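Local structure of Aac(6')-ib (Escherichia coli, 2BUE) at residues A138-L143 against Q193-T198. The protein probably transfers the acetyl group of acetyl-CoA to the 6'-amino group of aminoglycoside antibiotics, which confers resistance to them. The protein carries 2 engineered substitutions. Residues are numbered along the deposited sequence; the frame is centred on the assembly and turned at random.
Sequences ALVELL and QAFERT. With CA (calcium ion), chain E.
Phe-195 reaches from the short C-terminal helix to helix 131-144 and brings its ring obliquely against CG1 of Val-140 and the CA of Glu-141. Between segments 138-143 and 193-198 the nearest CA atoms, those of Glu-141 and Phe-195, stand 8.5 Å apart, a distance that a long, flat aromatic side chain can span. The ring is carried across by a fully extended first torsion (chi1 179°), and the side chains of Val-140 and Phe-195 run past each other in opposite directions. CG1 of Val-140 lies 3.8 Å from CD1 and 4.0 Å from CE1 of Phe-195. Farther out, CZ of Phe-195 comes to 4.1 Å from CA of Glu-141. A beta-branched valine suits this place because one methyl meets the ring while the side chain also packs on Ile-152 of the central sheet; Glu-141 adds its CG methylene at 4.2 Å from CZ of Phe-195, which suits an exposed position. The ring's further neighbours are Phe-144 and, as a cation-pi partner, Arg-199.

Ala-194 O accepts from both N and OG1 of Thr-198, the hydroxyl at 3.0 Å, from opposite faces of the carbonyl plane. Beyond lies a calcium ion, bound by Arg-197 O at 2.4 Å, a water, Ser-200 and Ala-202. This is plain apolar packing between a sheet-covering helix of the GNAT fold and the C-terminal helix that follows strand 183-191, away from the coenzyme A and ribostamycin sites.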
ATOM      1  N   ALA A 138     -10.696  -2.039   0.131  1.00 11.67           N
ATOM      2  CA  ALA A 138     -11.153  -0.641   0.201  1.00 11.18           C
ATOM      3  C   ALA A 138     -10.269   0.289  -0.637  1.00 11.60           C
ATOM      4  O   ALA A 138     -10.767   1.188  -1.350  1.00 10.98           O
ATOM      5  CB  ALA A 138     -11.213  -0.176   1.659  1.00 12.09           C
ATOM      6  N   LEU A 139      -8.961   0.038  -0.588  1.00 10.95           N
ATOM      7  CA  LEU A 139      -8.015   0.819  -1.377  1.00 11.33           C
ATOM      8  C   LEU A 139      -8.180   0.573  -2.878  1.00 10.51           C
ATOM      9  O   LEU A 139      -8.148   1.507  -3.667  1.00  9.81           O
ATOM     10  CB  LEU A 139      -6.585   0.516  -0.917  1.00 12.68           C
ATOM     11  CG  LEU A 139      -5.527   1.486  -1.461  1.00 14.65           C
ATOM     12  CD1 LEU A 139      -5.927   2.978  -1.408  1.00 15.06           C
ATOM     13  CD2 LEU A 139      -4.201   1.297  -0.741  1.00 15.12           C
ATOM     14  N   VAL A 140      -8.387  -0.689  -3.254  1.00  9.35           N
ATOM     15  CA  VAL A 140      -8.605  -1.046  -4.653  1.00  9.73           C
ATOM     16  C   VAL A 140      -9.879  -0.364  -5.170  1.00  8.95           C
ATOM     17  O   VAL A 140      -9.879   0.208  -6.249  1.00  8.84           O
ATOM     18  CB  VAL A 140      -8.689  -2.584  -4.823  1.00 10.17           C
ATOM     19  CG1 VAL A 140      -9.272  -2.988  -6.186  1.00 10.83           C
ATOM     20  CG2 VAL A 140      -7.285  -3.207  -4.660  1.00 10.06           C
ATOM     21  N   GLU A 141     -10.950  -0.449  -4.393  1.00  9.21           N
ATOM     22  CA  GLU A 141     -12.215   0.214  -4.784  1.00  9.57           C
ATOM     23  C   GLU A 141     -12.030   1.735  -4.951  1.00  8.94           C
ATOM     24  O   GLU A 141     -12.456   2.317  -5.975  1.00 10.47           O
ATOM     25  CB  GLU A 141     -13.328  -0.111  -3.789  1.00 10.79           C
ATOM     26  CG  GLU A 141     -14.686   0.468  -4.224  1.00 11.99           C
ATOM     27  CD  GLU A 141     -15.830  -0.063  -3.407  1.00 16.83           C
ATOM     28  OE1 GLU A 141     -15.901  -1.290  -3.180  1.00 20.35           O
ATOM     29  OE2 GLU A 141     -16.653   0.760  -2.969  1.00 21.06           O
ATOM     30  N   LEU A 142     -11.355   2.369  -3.982  1.00  8.87           N
ATOM     31  CA  LEU A 142     -11.077   3.796  -4.046  0.50  8.81           C
ATOM     32  C   LEU A 142     -10.363   4.145  -5.358  1.00  8.38           C
ATOM     33  O   LEU A 142     -10.785   5.049  -6.105  1.00  8.25           O
ATOM     34  CB  LEU A 142     -10.235   4.195  -2.823  0.50  9.34           C
ATOM     35  CG  LEU A 142      -9.884   5.666  -2.591  0.50 10.00           C
ATOM     36  CD1 LEU A 142      -9.484   5.847  -1.126  0.50  9.60           C
ATOM     37  CD2 LEU A 142      -8.753   6.091  -3.499  0.50 11.36           C
ATOM     38  N   LEU A 143      -9.277   3.427  -5.634  1.00  8.05           N
ATOM     39  CA  LEU A 143      -8.488   3.689  -6.817  1.00  8.57           C
ATOM     40  C   LEU A 143      -9.281   3.525  -8.122  1.00  8.34           C
ATOM     41  O   LEU A 143      -9.159   4.360  -9.018  1.00  9.73           O
ATOM     42  CB  LEU A 143      -7.194   2.851  -6.808  1.00  8.40           C
ATOM     43  CG  LEU A 143      -6.203   3.267  -5.710  1.00  7.37           C
ATOM     44  CD1 LEU A 143      -5.064   2.215  -5.570  1.00  8.97           C
ATOM     45  CD2 LEU A 143      -5.606   4.654  -5.972  1.00 10.44           C
ATOM     46  N   GLN A 193     -10.704  -4.550 -15.585  1.00 12.75           N
ATOM     47  CA  GLN A 193     -11.626  -5.567 -16.141  1.00 15.12           C
ATOM     48  C   GLN A 193     -11.900  -6.683 -15.130  1.00 14.19           C
ATOM     49  O   GLN A 193     -13.051  -7.113 -14.956  1.00 13.12           O
ATOM     50  CB  GLN A 193     -11.098  -6.145 -17.455  1.00 15.38           C
ATOM     51  CG  GLN A 193     -12.135  -7.065 -18.168  1.00 20.59           C
ATOM     52  CD  GLN A 193     -11.667  -7.588 -19.534  1.00 21.99           C
ATOM     53  OE1 GLN A 193     -10.591  -8.201 -19.656  1.00 31.42           O
ATOM     54  NE2 GLN A 193     -12.495  -7.371 -20.567  1.00 28.87           N
ATOM     55  N   ALA A 194     -10.847  -7.128 -14.434  1.00 13.16           N
ATOM     56  CA  ALA A 194     -11.011  -8.139 -13.381  1.00 13.13           C
ATOM     57  C   ALA A 194     -11.909  -7.664 -12.258  1.00 12.98           C
ATOM     58  O   ALA A 194     -12.776  -8.413 -11.790  1.00 14.16           O
ATOM     59  CB  ALA A 194      -9.626  -8.580 -12.822  1.00 14.12           C
ATOM     60  N   PHE A 195     -11.704  -6.416 -11.826  1.00 11.97           N
ATOM     61  CA  PHE A 195     -12.487  -5.805 -10.756  1.00 12.35           C
ATOM     62  C   PHE A 195     -13.974  -5.755 -11.155  1.00 12.71           C
ATOM     63  O   PHE A 195     -14.853  -6.085 -10.349  1.00 13.32           O
ATOM     64  CB  PHE A 195     -11.942  -4.395 -10.463  1.00 12.39           C
ATOM     65  CG  PHE A 195     -12.685  -3.670  -9.398  1.00 12.34           C
ATOM     66  CD1 PHE A 195     -12.442  -3.937  -8.054  1.00 10.99           C
ATOM     67  CD2 PHE A 195     -13.653  -2.702  -9.741  1.00 12.11           C
ATOM     68  CE1 PHE A 195     -13.135  -3.242  -7.044  1.00 12.40           C
ATOM     69  CE2 PHE A 195     -14.348  -2.008  -8.755  1.00 13.99           C
ATOM     70  CZ  PHE A 195     -14.103  -2.275  -7.402  1.00 11.23           C
ATOM     71  N   GLU A 196     -14.233  -5.333 -12.391  1.00 13.87           N
ATOM     72  CA  GLU A 196     -15.605  -5.282 -12.941  1.00 14.44           C
ATOM     73  C   GLU A 196     -16.255  -6.664 -12.924  1.00 14.92           C
ATOM     74  O   GLU A 196     -17.366  -6.831 -12.410  1.00 14.90           O
ATOM     75  CB  GLU A 196     -15.585  -4.747 -14.375  1.00 14.67           C
ATOM     76  CG  GLU A 196     -15.239  -3.249 -14.485  1.00 15.29           C
ATOM     77  CD  GLU A 196     -14.926  -2.823 -15.901  1.00 15.02           C
ATOM     78  OE1 GLU A 196     -14.906  -3.679 -16.818  1.00 18.24           O
ATOM     79  OE2 GLU A 196     -14.665  -1.630 -16.117  1.00 13.85           O
ATOM     80  N   ARG A 197     -15.534  -7.654 -13.455  1.00 15.50           N
ATOM     81  CA  ARG A 197     -16.054  -9.029 -13.556  1.00 17.14           C
ATOM     82  C   ARG A 197     -16.388  -9.614 -12.202  1.00 18.11           C
ATOM     83  O   ARG A 197     -17.372 -10.365 -12.067  1.00 18.91           O
ATOM     84  CB  ARG A 197     -15.069  -9.925 -14.297  1.00 17.44           C
ATOM     85  CG  ARG A 197     -14.991  -9.666 -15.785  1.00 20.94           C
ATOM     86  CD  ARG A 197     -14.055 -10.679 -16.463  1.00 27.03           C
ATOM     87  NE  ARG A 197     -12.681 -10.194 -16.685  1.00 32.81           N
ATOM     88  CZ  ARG A 197     -11.602 -10.587 -15.999  1.00 35.20           C
ATOM     89  NH1 ARG A 197     -11.702 -11.460 -15.002  1.00 36.85           N
ATOM     90  NH2 ARG A 197     -10.409 -10.091 -16.302  1.00 35.78           N
ATOM     91  N   THR A 198     -15.613  -9.253 -11.182  1.00 17.86           N
ATOM     92  CA  THR A 198     -15.791  -9.843  -9.856  1.00 19.53           C
ATOM     93  C   THR A 198     -16.741  -9.087  -8.940  1.00 20.50           C
ATOM     94  O   THR A 198     -16.934  -9.492  -7.788  1.00 20.68           O
ATOM     95  CB  THR A 198     -14.449 -10.107  -9.139  1.00 19.76           C
ATOM     96  OG1 THR A 198     -13.734  -8.874  -8.992  1.00 19.21           O
ATOM     97  CG2 THR A 198     -13.603 -11.112  -9.951  1.00 19.06           C
TER
HETATM   98 CA    CA E1203     -19.356 -11.277 -12.964  1.00 18.63          CA
HETATM   99  O   HOH W   1     -18.442 -13.254 -12.171  1.00 21.64           O